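Local coordinates for malate dehydrogenase (Naegleria fowleri, PDB 6UM4), which probably catalyses the reversible, nicotinamide-dinucleotide-dependent oxidation of malate to oxaloacetate, at residues A[97-102]-A[173-178]; A[166-171]-A[210-215]; A[272-277]-A[289-294]; A[284-289]-A[311-316]. All coordinates share one frame; numbering follows the deposited sequence.

Contact 1: A[97-102]-A[173-178]; sequences PVTITV and GADYAI
Val98 meets Asp175 and Tyr176 where strands 98-102 and 176-178 begin to run parallel, their axes 20° apart. Its CG2 touches the edge of the Tyr176 ring, 3.8 Å from CE2 and close to the ring plane. One residue on, Thr99 is held at both backbone ends. Its N donates to Asp175 OD2 at 2.9 Å, reaching that oxygen on the anti side of the carboxylate. Its O takes two donors, Asp175 N at 2.8 Å and Tyr176 N at 3.1 Å. Ile100 sends CG1 and CG2 across to Tyr176 CB, the CG2 contact being 3.9 Å. From Thr101 the regular ladder takes over: Thr101 N gives to Tyr176 O at 2.8 Å, and Ile178 N gives to Thr101 O at 2.9 Å. Thr101 OG1, placed beside its own backbone N (chi1 -54°), lies 3.4 Å from Ala174 CB and is hydrogen-bonded to Ala170 O. Val102 finishes the register opposite Ile178. These are the two central strands of a six-stranded parallel Rossmann sheet; strand 129-134 flanks 98-102, while helix 108-118 and Met343 of helix 332-348 pack on the face carrying Ile100, Val102, Tyr176 and Ile178.

Contact 2: A[166-171]-A[210-215]; sequences SENDAF and NKQANG
The side-chain amides of Asn168 and Gln212 meet with their planes only 21° apart, although the two side chains cross at about a right angle. Gln212 NE2 comes within 3.2 Å of Asn168 ND2, but both are donors and do not bond to each other. What NE2 grips is the main chain: it donates to Asn168 O at 2.9 Å with a nearly straight N-H (167°). That oxygen lies close to the Gln212 amide plane, whereas the nitrogen stands well above the plane of the Asn168 backbone carbonyl. A bend at chi2 (-73°) folds the glutamine back over the turn of helix 167-171 so that this reach is possible. Alongside, the extended Lys211 brings NZ to Asn168 OD1, a short 2.6 Å hydrogen bond that gives the amide oxygen a charged partner. Nearer the backbones, Phe171 CB touches Gln212 CB at 4.0 Å, and Phe171 O receives a CH...O contact from Ala213 CA at 3.3 Å, while the Phe171 ring turns toward Ala208 and Leu209 of helix 191-212. Ser166 caps the short helix, its OG accepting from Asp169 N at 2.9 Å. The contact sets a short, N-capped helix against the C-terminal end of a long helix, both of them helical connections on the surface of the Rossmann-type nucleotide-binding domain.

Contact 3: A[272-277]-A[289-294]; sequences SRFAIW and SFTTIK
Phe290 O receives Arg273 NE at 3.1 Å, in the plane of the guanidinium group. The arginine gets there by bending at chi3 (61°), which turns NE back to the carbonyl and leaves NH2 3.9 Å from Phe290 CB; guanidinium and phenyl planes stand 78° apart. At the other end of the same residue, Phe290 N donates to a water that in turn donates to Arg273 O, so Arg273 is tied to Phe290 both directly and through solvent. Thr291 adds a second hold on Arg273 O: its OG1 donates at 3.0 Å, from above the carbonyl plane. This hydroxyl also lies at the edge of the Phe274 ring, 3.9 Å from CD1, while CG2 rests 3.2 Å from Ser272 O. Thr292 then pairs with Ser272 through two backbone bonds, N to O in each direction, both 3.0 Å. Their side chains share a face, where a water bonds to Thr292 OG1 at 2.6 Å and weakly to Ser272 OG. With Arg273 in the positive-phi region, the strand is broken right after this hydrogen-bonded antiparallel pair, while pairing continues the other way from Lys294 to Asp270, at one edge of the three-stranded antiparallel sheet of the C-terminal lactate/malate dehydrogenase domain.

Contact 4: A[284-289]-A[311-316]; sequences QYPDLS and EFIPNV
Edge strand 285-287 is covered here by helix 305-317 in the buried interior of the C-terminal domain; the axes of 285-287 and of the helix segment 311-316 are 8.5 Å apart at their closest and 128° apart in direction. Pro286 is wedged between three helix residues: its CB meets Phe312 CE2 at 3.7 Å, CD meets Ile313 CG2 at 3.9 Å, and CG meets Val316 CG1 at 3.8 Å. The side chains of Leu288 and Phe312 come from opposite directions, and Leu288 CD1 lies over the ring, 3.7 Å from the centroid and 15° off the normal, a CH-pi contact. Val316 CG2 covers the other face, so the ring is sandwiched between two methyl groups. Phe312 CG stands anti to the backbone N (chi1 176°), which sends the ring toward the strand. Tyr285 starts away from the helix, yet its ring edge reaches Ile313 CD1, 3.7 Å from CE1, while its OH bonds to Ser396. No hydrogen bond joins the two segments. Gln284 OE1 is buried against Val316 CG1 and has no polar partner in the model, although NE2 of the same amide bonds to Ser281 O. At the end of the strand, Asp287 OD1 takes Ser289 N at 2.8 Å, forming an Asx turn, and also Ser289 OG. Apolar side chains filling the space between an antiparallel sheet and a helix make this a piece of alpha/beta hydrophobic core.

Contacts 1 and 2 belong to the NAD-binding half of the chain, contacts 3 and 4 to the C-terminal half, on the opposite side of its centre; contacts 1 and 3 have centres about 32 Å apart. Within each half the pair touches. Ala174 O probably bonds to Asn214 N, joining contact 1 to contact 2, while Trp277 NE1 probably bonds to Asp287 OD2 between contacts 3 and 4, which share Ser289 and reach one sheet. Chemistry follows depth: contact 4 is wholly buried and apolar, contact 1 is a partly buried strand ladder, and of the surface contacts, 2 relies on side-chain amides and a lysine, 3 on a backbone pair with polar side chains and bridging waters.

Contact 1: A[97-102]-A[173-178]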
loop_
_atom_site.group_PDB
_atom_site.type_symbol
_atom_site.label_atom_id
_atom_site.label_comp_id
_atom_site.label_asym_id
_atom_site.label_seq_id
_atom_site.Cartn_x
_atom_site.Cartn_y
_atom_site.Cartn_z
ATOM N N PRO A 97 16.002 12.211 11.182
ATOM C CA PRO A 97 15.096 11.058 11.150
ATOM C C PRO A 97 14.220 10.949 12.388
ATOM O O PRO A 97 14.578 11.399 13.477
ATOM C CB PRO A 97 16.051 9.863 11.034
ATOM C CG PRO A 97 17.333 10.345 11.601
ATOM C CD PRO A 97 17.417 11.806 11.251
ATOM N N VAL A 98 13.044 10.345 12.200
ATOM C CA VAL A 98 12.176 9.957 13.302
ATOM C C VAL A 98 12.073 8.432 13.312
ATOM O O VAL A 98 12.291 7.760 12.298
ATOM C CB VAL A 98 10.777 10.596 13.196
ATOM C CG1 VAL A 98 10.897 12.108 13.139
ATOM C CG2 VAL A 98 10.049 10.045 11.955
ATOM N N THR A 99 11.730 7.892 14.478
ATOM C CA THR A 99 11.630 6.455 14.717
ATOM C C THR A 99 10.173 6.054 14.942
ATOM O O THR A 99 9.493 6.635 15.799
ATOM C CB THR A 99 12.469 6.083 15.939
ATOM O OG1 THR A 99 13.837 6.339 15.657
ATOM C CG2 THR A 99 12.308 4.616 16.292
ATOM N N ILE A 100 9.704 5.038 14.211
ATOM C CA ILE A 100 8.322 4.569 14.311
ATOM C C ILE A 100 8.336 3.099 14.715
ATOM O O ILE A 100 8.893 2.262 13.998
ATOM C CB ILE A 100 7.559 4.736 12.986
ATOM C CG1 ILE A 100 7.734 6.141 12.410
ATOM C CG2 ILE A 100 6.076 4.447 13.183
ATOM C CD1 ILE A 100 7.736 6.138 10.859
ATOM N N THR A 101 7.680 2.771 15.819
ATOM C CA THR A 101 7.521 1.381 16.246
ATOM C C THR A 101 6.169 0.847 15.782
ATOM O O THR A 101 5.139 1.473 16.028
ATOM C CB THR A 101 7.626 1.260 17.771
ATOM O OG1 THR A 101 8.854 1.848 18.211
ATOM C CG2 THR A 101 7.580 -0.198 18.202
ATOM N N VAL A 102 6.168 -0.320 15.140
ATOM C CA VAL A 102 4.935 -0.943 14.670
ATOM C C VAL A 102 4.893 -2.361 15.221
ATOM O O VAL A 102 5.809 -3.155 14.971
ATOM C CB VAL A 102 4.816 -0.957 13.133
ATOM C CG1 VAL A 102 3.505 -1.624 12.719
ATOM C CG2 VAL A 102 4.892 0.459 12.560
ATOM N N GLY A 173 13.593 4.763 21.841
ATOM C CA GLY A 173 13.703 5.921 20.982
ATOM C C GLY A 173 12.519 6.177 20.077
ATOM O O GLY A 173 12.649 6.931 19.111
ATOM N N ALA A 174 11.350 5.618 20.383
ATOM C CA ALA A 174 10.202 5.799 19.504
ATOM C C ALA A 174 9.714 7.240 19.547
ATOM O O ALA A 174 9.571 7.831 20.625
ATOM C CB ALA A 174 9.078 4.844 19.895
ATOM N N ASP A 175 9.502 7.816 18.366
ATOM C CA ASP A 175 8.776 9.071 18.231
ATOM C C ASP A 175 7.312 8.825 17.931
ATOM O O ASP A 175 6.465 9.673 18.236
ATOM C CB ASP A 175 9.353 9.933 17.108
ATOM C CG ASP A 175 10.756 10.336 17.363
ATOM O OD1 ASP A 175 11.000 10.972 18.410
ATOM O OD2 ASP A 175 11.610 10.019 16.509
ATOM N N TYR A 176 7.028 7.676 17.324
ATOM C CA TYR A 176 5.699 7.264 16.926
ATOM C C TYR A 176 5.551 5.781 17.201
ATOM O O TYR A 176 6.510 5.017 17.075
ATOM C CB TYR A 176 5.469 7.537 15.438
ATOM C CG TYR A 176 5.643 8.984 15.063
ATOM C CD1 TYR A 176 4.667 9.925 15.368
ATOM C CD2 TYR A 176 6.782 9.420 14.435
ATOM C CE1 TYR A 176 4.826 11.267 15.029
ATOM C CE2 TYR A 176 6.952 10.755 14.091
ATOM C CZ TYR A 176 5.974 11.672 14.388
ATOM O OH TYR A 176 6.160 12.996 14.050
ATOM N N ALA A 177 4.347 5.376 17.580
ATOM C CA ALA A 177 4.062 3.956 17.715
ATOM C C ALA A 177 2.665 3.684 17.175
ATOM O O ALA A 177 1.704 4.364 17.538
ATOM C CB ALA A 177 4.206 3.479 19.167
ATOM N N ILE A 178 2.559 2.683 16.310
ATOM C CA ILE A 178 1.286 2.228 15.766
ATOM C C ILE A 178 1.085 0.803 16.254
ATOM O O ILE A 178 1.891 -0.085 15.948
ATOM C CB ILE A 178 1.244 2.307 14.225
ATOM C CG1 ILE A 178 1.408 3.761 13.785
ATOM C CG2 ILE A 178 -0.082 1.752 13.684
ATOM C CD1 ILE A 178 1.528 3.938 12.299
#

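Contact 2: A[166-171]-A[210-215]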
loop_
_atom_site.group_PDB
_atom_site.type_symbol
_atom_site.label_atom_id
_atom_site.label_comp_id
_atom_site.label_asym_id
_atom_site.label_seq_id
_atom_site.Cartn_x
_atom_site.Cartn_y
_atom_site.Cartn_z
ATOM N N SER A 166 10.879 -8.130 21.401
ATOM C CA SER A 166 10.945 -7.554 22.739
ATOM C C SER A 166 10.337 -6.167 22.745
ATOM O O SER A 166 10.855 -5.261 22.080
ATOM C CB SER A 166 12.378 -7.442 23.237
ATOM O OG SER A 166 12.429 -6.376 24.177
ATOM N N GLU A 167 9.289 -5.988 23.552
ATOM C CA GLU A 167 8.642 -4.688 23.632
ATOM C C GLU A 167 9.608 -3.646 24.163
ATOM O O GLU A 167 9.613 -2.501 23.699
ATOM C CB GLU A 167 7.387 -4.784 24.497
ATOM C CG GLU A 167 6.307 -5.632 23.828
ATOM C CD GLU A 167 5.160 -5.991 24.747
ATOM O OE1 GLU A 167 5.278 -5.740 25.969
ATOM O OE2 GLU A 167 4.138 -6.524 24.239
ATOM N N ASN A 168 10.466 -4.033 25.108
ATOM C CA ASN A 168 11.475 -3.093 25.582
ATOM C C ASN A 168 12.375 -2.621 24.437
ATOM O O ASN A 168 12.561 -1.414 24.245
ATOM C CB ASN A 168 12.307 -3.724 26.698
ATOM C CG ASN A 168 13.238 -2.722 27.359
ATOM O OD1 ASN A 168 12.827 -1.934 28.216
ATOM N ND2 ASN A 168 14.498 -2.750 26.968
ATOM N N ASP A 169 12.900 -3.549 23.630
ATOM C CA ASP A 169 13.746 -3.116 22.511
ATOM C C ASP A 169 12.948 -2.322 21.479
ATOM O O ASP A 169 13.441 -1.317 20.947
ATOM C CB ASP A 169 14.456 -4.305 21.832
ATOM C CG ASP A 169 15.566 -4.945 22.702
ATOM O OD1 ASP A 169 16.140 -4.265 23.585
ATOM O OD2 ASP A 169 15.905 -6.130 22.468
ATOM N N ALA A 170 11.711 -2.746 21.204
ATOM C CA ALA A 170 10.926 -2.155 20.120
ATOM C C ALA A 170 10.727 -0.652 20.305
ATOM O O ALA A 170 10.920 0.128 19.365
ATOM C CB ALA A 170 9.575 -2.869 20.007
ATOM N N PHE A 171 10.367 -0.222 21.515
ATOM C CA PHE A 171 9.977 1.166 21.737
ATOM C C PHE A 171 11.132 2.098 22.058
ATOM O O PHE A 171 10.900 3.307 22.169
ATOM C CB PHE A 171 8.964 1.261 22.874
ATOM C CG PHE A 171 7.653 0.618 22.564
ATOM C CD1 PHE A 171 6.829 1.144 21.589
ATOM C CD2 PHE A 171 7.255 -0.529 23.230
ATOM C CE1 PHE A 171 5.609 0.554 21.302
ATOM C CE2 PHE A 171 6.040 -1.131 22.949
ATOM C CZ PHE A 171 5.219 -0.590 21.975
ATOM N N ASN A 210 6.365 4.116 28.206
ATOM C CA ASN A 210 6.699 5.151 29.166
ATOM C C ASN A 210 8.189 5.146 29.447
ATOM O O ASN A 210 8.815 6.207 29.533
ATOM C CB ASN A 210 5.899 4.960 30.459
ATOM C CG ASN A 210 5.839 6.221 31.285
ATOM O OD1 ASN A 210 5.044 7.108 31.001
ATOM N ND2 ASN A 210 6.685 6.314 32.309
ATOM N N LYS A 211 8.775 3.956 29.538
ATOM C CA LYS A 211 10.191 3.821 29.861
ATOM C C LYS A 211 11.106 4.148 28.681
ATOM O O LYS A 211 12.103 4.853 28.851
ATOM C CB LYS A 211 10.453 2.401 30.348
ATOM C CG LYS A 211 11.892 2.042 30.495
ATOM C CD LYS A 211 12.027 0.559 30.759
ATOM C CE LYS A 211 13.496 0.148 30.804
ATOM N NZ LYS A 211 13.620 -1.311 30.569
ATOM N N GLN A 212 10.767 3.690 27.474
ATOM C CA GLN A 212 11.708 3.612 26.359
ATOM C C GLN A 212 11.529 4.665 25.278
ATOM O O GLN A 212 12.532 5.083 24.682
ATOM C CB GLN A 212 11.610 2.237 25.691
ATOM C CG GLN A 212 11.960 1.072 26.602
ATOM C CD GLN A 212 13.462 1.003 26.859
ATOM O OE1 GLN A 212 13.976 1.652 27.758
ATOM N NE2 GLN A 212 14.172 0.241 26.030
ATOM N N ALA A 213 10.291 5.101 25.012
ATOM C CA ALA A 213 9.991 5.980 23.888
ATOM C C ALA A 213 10.421 7.410 24.197
ATOM O O ALA A 213 10.698 7.776 25.342
ATOM C CB ALA A 213 8.495 5.931 23.557
ATOM N N ASN A 214 10.477 8.236 23.162
ATOM C CA ASN A 214 10.802 9.633 23.412
ATOM C C ASN A 214 9.607 10.348 24.041
ATOM O O ASN A 214 8.459 9.888 23.966
ATOM C CB ASN A 214 11.280 10.282 22.118
ATOM C CG ASN A 214 12.682 9.797 21.721
ATOM O OD1 ASN A 214 13.492 9.420 22.582
ATOM N ND2 ASN A 214 12.949 9.753 20.424
ATOM N N GLY A 215 9.895 11.478 24.699
ATOM C CA GLY A 215 8.901 12.105 25.558
ATOM C C GLY A 215 7.666 12.586 24.821
ATOM O O GLY A 215 6.572 12.639 25.401
#

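Contact 3: A[272-277]-A[289-294]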
loop_
_atom_site.group_PDB
_atom_site.type_symbol
_atom_site.label_atom_id
_atom_site.label_comp_id
_atom_site.label_asym_id
_atom_site.label_seq_id
_atom_site.Cartn_x
_atom_site.Cartn_y
_atom_site.Cartn_z
ATOM N N SER A 272 -18.416 17.714 4.148
ATOM C CA SER A 272 -17.767 18.419 5.248
ATOM C C SER A 272 -18.500 18.108 6.538
ATOM O O SER A 272 -19.673 17.745 6.521
ATOM C CB SER A 272 -17.756 19.947 5.059
ATOM O OG SER A 272 -16.797 20.353 4.094
ATOM N N ARG A 273 -17.775 18.212 7.654
ATOM C CA ARG A 273 -18.361 18.172 8.989
ATOM C C ARG A 273 -19.080 16.848 9.267
ATOM O O ARG A 273 -20.283 16.801 9.553
ATOM C CB ARG A 273 -19.303 19.356 9.179
ATOM C CG ARG A 273 -18.617 20.688 9.010
ATOM C CD ARG A 273 -19.628 21.762 8.667
ATOM N NE ARG A 273 -20.615 21.910 9.730
ATOM C CZ ARG A 273 -20.530 22.827 10.688
ATOM N NH1 ARG A 273 -19.494 23.657 10.706
ATOM N NH2 ARG A 273 -21.467 22.915 11.629
ATOM N N PHE A 274 -18.317 15.762 9.158
ATOM C CA PHE A 274 -18.762 14.426 9.532
ATOM C C PHE A 274 -17.913 13.921 10.694
ATOM O O PHE A 274 -16.733 14.268 10.808
ATOM C CB PHE A 274 -18.653 13.448 8.332
ATOM C CG PHE A 274 -19.089 12.046 8.657
ATOM C CD1 PHE A 274 -20.425 11.782 8.949
ATOM C CD2 PHE A 274 -18.175 11.015 8.702
ATOM C CE1 PHE A 274 -20.841 10.499 9.267
ATOM C CE2 PHE A 274 -18.572 9.733 9.005
ATOM C CZ PHE A 274 -19.907 9.468 9.291
ATOM N N ALA A 275 -18.506 13.089 11.553
ATOM C CA ALA A 275 -17.765 12.576 12.702
ATOM C C ALA A 275 -18.375 11.274 13.213
ATOM O O ALA A 275 -19.575 11.032 13.075
ATOM C CB ALA A 275 -17.722 13.603 13.836
ATOM N N ILE A 276 -17.526 10.463 13.832
ATOM C CA ILE A 276 -17.908 9.255 14.563
ATOM C C ILE A 276 -17.771 9.543 16.059
ATOM O O ILE A 276 -16.724 10.024 16.501
ATOM C CB ILE A 276 -17.013 8.077 14.136
ATOM C CG1 ILE A 276 -17.064 7.894 12.614
ATOM C CG2 ILE A 276 -17.347 6.806 14.877
ATOM C CD1 ILE A 276 -18.411 7.432 12.071
ATOM N N TRP A 277 -18.828 9.282 16.836
ATOM C CA TRP A 277 -18.771 9.405 18.294
ATOM C C TRP A 277 -18.701 8.026 18.943
ATOM O O TRP A 277 -19.325 7.070 18.478
ATOM C CB TRP A 277 -19.999 10.126 18.866
ATOM C CG TRP A 277 -20.247 11.534 18.398
ATOM C CD1 TRP A 277 -20.865 11.913 17.241
ATOM C CD2 TRP A 277 -19.966 12.744 19.114
ATOM N NE1 TRP A 277 -20.921 13.279 17.156
ATOM C CE2 TRP A 277 -20.394 13.816 18.304
ATOM C CE3 TRP A 277 -19.375 13.026 20.348
ATOM C CZ2 TRP A 277 -20.254 15.143 18.692
ATOM C CZ3 TRP A 277 -19.233 14.338 20.724
ATOM C CH2 TRP A 277 -19.670 15.385 19.898
ATOM N N SER A 289 -25.391 14.949 11.782
ATOM C CA SER A 289 -26.204 16.098 12.193
ATOM C C SER A 289 -25.694 17.407 11.604
ATOM O O SER A 289 -26.484 18.328 11.398
ATOM C CB SER A 289 -26.257 16.234 13.720
ATOM O OG SER A 289 -26.689 15.043 14.354
ATOM N N PHE A 290 -24.385 17.530 11.362
ATOM C CA PHE A 290 -23.809 18.790 10.903
ATOM C C PHE A 290 -23.259 18.723 9.487
ATOM O O PHE A 290 -22.663 19.697 9.014
ATOM C CB PHE A 290 -22.711 19.226 11.876
ATOM C CG PHE A 290 -23.093 19.063 13.321
ATOM C CD1 PHE A 290 -23.936 19.972 13.938
ATOM C CD2 PHE A 290 -22.622 17.985 14.059
ATOM C CE1 PHE A 290 -24.295 19.815 15.272
ATOM C CE2 PHE A 290 -22.977 17.822 15.395
ATOM C CZ PHE A 290 -23.810 18.736 15.999
ATOM N N THR A 291 -23.435 17.601 8.805
ATOM C CA THR A 291 -22.737 17.362 7.553
ATOM C C THR A 291 -23.266 18.260 6.442
ATOM O O THR A 291 -24.471 18.528 6.356
ATOM C CB THR A 291 -22.860 15.888 7.180
ATOM O OG1 THR A 291 -22.409 15.094 8.292
ATOM C CG2 THR A 291 -21.998 15.557 5.953
ATOM N N THR A 292 -22.357 18.739 5.589
ATOM C CA THR A 292 -22.756 19.509 4.419
ATOM C C THR A 292 -22.182 18.874 3.161
ATOM O O THR A 292 -21.192 18.144 3.195
ATOM C CB THR A 292 -22.321 20.979 4.511
ATOM O OG1 THR A 292 -20.893 21.052 4.573
ATOM C CG2 THR A 292 -22.927 21.649 5.727
ATOM N N ILE A 293 -22.840 19.153 2.044
ATOM C CA ILE A 293 -22.446 18.653 0.740
ATOM C C ILE A 293 -22.398 19.855 -0.184
ATOM O O ILE A 293 -23.403 20.562 -0.327
ATOM C CB ILE A 293 -23.425 17.595 0.215
ATOM C CG1 ILE A 293 -23.500 16.423 1.188
ATOM C CG2 ILE A 293 -23.036 17.139 -1.208
ATOM C CD1 ILE A 293 -24.635 15.472 0.884
ATOM N N LYS A 294 -21.235 20.106 -0.786
ATOM C CA LYS A 294 -21.084 21.267 -1.656
ATOM C C LYS A 294 -22.166 21.286 -2.734
ATOM O O LYS A 294 -22.375 20.300 -3.442
ATOM C CB LYS A 294 -19.696 21.270 -2.297
HETATM O O HOH W 1 -19.326 20.983 2.482
HETATM O O HOH W 2 -22.099 15.763 11.408
#

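Contact 4: A[284-289]-A[311-316]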
loop_
_atom_site.group_PDB
_atom_site.type_symbol
_atom_site.label_atom_id
_atom_site.label_comp_id
_atom_site.label_asym_id
_atom_site.label_seq_id
_atom_site.Cartn_x
_atom_site.Cartn_y
_atom_site.Cartn_z
ATOM N N GLN A 284 -20.966 2.518 17.919
ATOM C CA GLN A 284 -20.521 3.821 17.467
ATOM C C GLN A 284 -21.702 4.618 16.938
ATOM O O GLN A 284 -22.715 4.065 16.495
ATOM C CB GLN A 284 -19.475 3.662 16.366
ATOM C CG GLN A 284 -20.071 3.127 15.086
ATOM C CD GLN A 284 -19.026 2.844 14.042
ATOM O OE1 GLN A 284 -18.699 3.715 13.235
ATOM N NE2 GLN A 284 -18.541 1.602 14.003
ATOM N N TYR A 285 -21.577 5.932 17.002
ATOM C CA TYR A 285 -22.606 6.787 16.441
ATOM C C TYR A 285 -22.029 7.580 15.290
ATOM O O TYR A 285 -21.341 8.587 15.514
ATOM C CB TYR A 285 -23.202 7.720 17.499
ATOM C CG TYR A 285 -24.171 8.698 16.900
ATOM C CD1 TYR A 285 -25.144 8.280 15.982
ATOM C CD2 TYR A 285 -24.096 10.039 17.205
ATOM C CE1 TYR A 285 -26.011 9.178 15.417
ATOM C CE2 TYR A 285 -24.969 10.942 16.643
ATOM C CZ TYR A 285 -25.918 10.507 15.753
ATOM O OH TYR A 285 -26.778 11.422 15.209
ATOM N N PRO A 286 -22.253 7.161 14.045
ATOM C CA PRO A 286 -21.881 7.995 12.896
ATOM C C PRO A 286 -22.845 9.169 12.798
ATOM O O PRO A 286 -24.052 8.980 12.640
ATOM C CB PRO A 286 -22.027 7.040 11.702
ATOM C CG PRO A 286 -22.271 5.652 12.301
ATOM C CD PRO A 286 -22.902 5.909 13.628
ATOM N N ASP A 287 -22.317 10.383 12.886
ATOM C CA ASP A 287 -23.136 11.562 13.140
ATOM C C ASP A 287 -23.176 12.421 11.883
ATOM O O ASP A 287 -22.157 13.003 11.493
ATOM C CB ASP A 287 -22.581 12.340 14.337
ATOM C CG ASP A 287 -23.483 13.499 14.766
ATOM O OD1 ASP A 287 -24.581 13.668 14.193
ATOM O OD2 ASP A 287 -23.094 14.226 15.703
ATOM N N LEU A 288 -24.350 12.483 11.245
ATOM C CA LEU A 288 -24.598 13.341 10.096
ATOM C C LEU A 288 -25.238 14.668 10.483
ATOM O O LEU A 288 -25.580 15.452 9.592
ATOM C CB LEU A 288 -25.508 12.637 9.074
ATOM C CG LEU A 288 -24.850 11.529 8.234
ATOM C CD1 LEU A 288 -25.832 10.788 7.334
ATOM C CD2 LEU A 288 -23.711 12.105 7.429
ATOM N N SER A 289 -25.391 14.949 11.782
ATOM C CA SER A 289 -26.204 16.098 12.193
ATOM C C SER A 289 -25.694 17.407 11.604
ATOM O O SER A 289 -26.484 18.328 11.398
ATOM C CB SER A 289 -26.257 16.234 13.720
ATOM O OG SER A 289 -26.689 15.043 14.354
ATOM N N GLU A 311 -30.552 2.657 7.543
ATOM C CA GLU A 311 -29.580 2.215 6.562
ATOM C C GLU A 311 -28.189 2.746 6.869
ATOM O O GLU A 311 -27.256 1.961 7.082
ATOM C CB GLU A 311 -30.023 2.624 5.155
ATOM C CG GLU A 311 -31.297 1.940 4.704
ATOM C CD GLU A 311 -31.589 2.173 3.230
ATOM O OE1 GLU A 311 -30.716 1.873 2.375
ATOM O OE2 GLU A 311 -32.691 2.685 2.930
ATOM N N PHE A 312 -28.036 4.070 6.888
ATOM C CA PHE A 312 -26.701 4.650 6.986
ATOM C C PHE A 312 -25.964 4.139 8.217
ATOM O O PHE A 312 -24.896 3.530 8.107
ATOM C CB PHE A 312 -26.790 6.172 7.009
ATOM C CG PHE A 312 -25.474 6.839 7.207
ATOM C CD1 PHE A 312 -24.553 6.907 6.158
ATOM C CD2 PHE A 312 -25.135 7.378 8.449
ATOM C CE1 PHE A 312 -23.318 7.528 6.323
ATOM C CE2 PHE A 312 -23.899 7.994 8.635
ATOM C CZ PHE A 312 -22.982 8.069 7.579
ATOM N N ILE A 313 -26.527 4.357 9.405
ATOM C CA ILE A 313 -25.830 3.953 10.624
ATOM C C ILE A 313 -25.551 2.457 10.651
ATOM O O ILE A 313 -24.411 2.071 10.959
ATOM C CB ILE A 313 -26.596 4.437 11.867
ATOM C CG1 ILE A 313 -26.448 5.949 12.023
ATOM C CG2 ILE A 313 -26.054 3.718 13.105
ATOM C CD1 ILE A 313 -27.215 6.520 13.202
ATOM N N PRO A 314 -26.512 1.572 10.375
ATOM C CA PRO A 314 -26.176 0.138 10.371
ATOM C C PRO A 314 -25.180 -0.248 9.292
ATOM O O PRO A 314 -24.359 -1.143 9.514
ATOM C CB PRO A 314 -27.532 -0.547 10.158
ATOM C CG PRO A 314 -28.458 0.508 9.705
ATOM C CD PRO A 314 -27.962 1.800 10.234
ATOM N N ASN A 315 -25.239 0.381 8.115
ATOM C CA ASN A 315 -24.274 0.048 7.070
ATOM C C ASN A 315 -22.859 0.404 7.505
ATOM O O ASN A 315 -21.907 -0.326 7.203
ATOM C CB ASN A 315 -24.611 0.767 5.767
ATOM C CG ASN A 315 -25.826 0.188 5.071
ATOM O OD1 ASN A 315 -26.217 -0.952 5.321
ATOM N ND2 ASN A 315 -26.422 0.970 4.185
ATOM N N VAL A 316 -22.708 1.530 8.210
ATOM C CA VAL A 316 -21.402 1.942 8.688
ATOM C C VAL A 316 -20.933 1.009 9.795
ATOM O O VAL A 316 -19.759 0.628 9.846
ATOM C CB VAL A 316 -21.442 3.406 9.170
ATOM C CG1 VAL A 316 -20.090 3.793 9.739
ATOM C CG2 VAL A 316 -21.807 4.350 8.050
#